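Local coordinates for uncharacterized protein (Arthrobacter sp., PDB 3KOP) that is of unknown function but adopts a cyclophilin-like fold and belongs to the DUF3830 family, at residues V75-A79 against P80-G84. Residues are numbered along the deposited sequence; the frame is centred on the assembly and turned at random.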
# COMPACT_ATOMS: atom_id res chain seq x y z
N VAL F 75 10.98 14.29 21.52
CA VAL F 75 11.97 15.13 22.15
C VAL F 75 12.62 16.05 21.10
O VAL F 75 12.67 15.69 19.91
CB VAL F 75 13.06 14.29 22.87
CG1 VAL F 75 12.41 13.38 23.99
CG2 VAL F 75 13.89 13.48 21.87
N PRO F 76 13.14 17.20 21.53
CA PRO F 76 13.92 18.01 20.60
C PRO F 76 15.12 17.22 20.07
O PRO F 76 15.68 16.38 20.79
CB PRO F 76 14.40 19.20 21.46
CG PRO F 76 13.56 19.16 22.69
CD PRO F 76 13.13 17.78 22.90
N ALA F 77 15.51 17.50 18.83
CA ALA F 77 16.71 16.88 18.25
C ALA F 77 17.92 17.07 19.20
O ALA F 77 18.06 18.12 19.85
CB ALA F 77 17.02 17.46 16.90
N PHE F 78 18.75 16.04 19.29
CA PHE F 78 19.87 16.05 20.24
C PHE F 78 21.20 15.75 19.57
O PHE F 78 22.22 16.05 20.12
CB PHE F 78 19.60 15.05 21.39
CG PHE F 78 19.02 13.71 20.92
CD1 PHE F 78 19.82 12.76 20.29
CD2 PHE F 78 17.67 13.44 21.07
CE1 PHE F 78 19.30 11.54 19.87
CE2 PHE F 78 17.12 12.20 20.64
CZ PHE F 78 17.93 11.27 20.04
N ALA F 79 21.19 15.14 18.39
CA ALA F 79 22.43 14.74 17.72
C ALA F 79 23.00 15.93 16.97
O ALA F 79 22.25 16.70 16.42
CB ALA F 79 22.18 13.60 16.75
N PRO F 80 24.32 16.02 16.86
CA PRO F 80 24.86 17.13 16.08
C PRO F 80 24.39 17.07 14.63
O PRO F 80 24.15 18.08 14.02
CB PRO F 80 26.38 16.96 16.18
CG PRO F 80 26.59 16.13 17.42
CD PRO F 80 25.37 15.23 17.53
N LYS F 81 24.27 15.87 14.08
CA LYS F 81 23.53 15.70 12.84
C LYS F 81 22.69 14.43 12.85
O LYS F 81 23.08 13.40 13.41
CB LYS F 81 24.43 15.73 11.60
CG LYS F 81 25.45 14.63 11.47
CD LYS F 81 26.11 14.64 10.08
CE LYS F 81 25.07 14.51 8.96
NZ LYS F 81 25.62 13.99 7.65
N GLU F 82 21.54 14.53 12.22
CA GLU F 82 20.62 13.42 12.18
C GLU F 82 21.26 12.26 11.46
O GLU F 82 22.06 12.43 10.55
CB GLU F 82 19.30 13.84 11.51
CG GLU F 82 18.50 14.79 12.35
CD GLU F 82 18.17 14.26 13.71
OE1 GLU F 82 17.48 13.22 13.80
OE2 GLU F 82 18.60 14.89 14.70
N PRO F 83 20.91 11.04 11.88
CA PRO F 83 21.55 9.87 11.31
C PRO F 83 21.16 9.58 9.86
O PRO F 83 21.88 8.88 9.17
CB PRO F 83 21.10 8.72 12.24
CG PRO F 83 19.88 9.17 12.86
CD PRO F 83 19.97 10.69 12.96
N GLY F 84 20.01 10.10 9.42
CA GLY F 84 19.44 9.71 8.15
C GLY F 84 18.90 8.29 8.17
O GLY F 84 18.97 7.60 9.19
O HOH W 1 18.81 14.01 17.16
O HOH W 2 20.09 17.09 14.74
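In this cyclophilin-like fold, the chain leaves strand 70-76 through a surface loop, and here Glu-82 folds back over the residues just before Pro-80. Its OE2 lies 3.7 Å from CB of Ala-77, but the polar link to the backbone runs through two waters. Water 1 donates to Glu-82 OE2 at 2.6 Å and accepts from the amide N of Ala-79 at 2.9 Å. Water 2 donates to that same OE2 at 2.7 Å and also to the carbonyl O of Ala-79, 2.8 Å away. A chi1 of -69° swings CG of Glu-82 to the side of its own amide N and opposite its carbonyl carbon; the chain then bends at chi2 (-57°), which turns the carboxylate back along the loop. Water 1 also lies over one face of the Phe-78 ring, 3.5 Å up and nearer the ring's margin than its centre. The other carboxylate oxygen, OE1, is hydrogen-bonded to the hydroxyls of Thr-101 and Tyr-99 on strand 96-103. Glu-82 thus links strand 96-103 directly, and through water the N and O of Ala-79, and the two waters donating to OE2 would be expected to stabilise negative charge there.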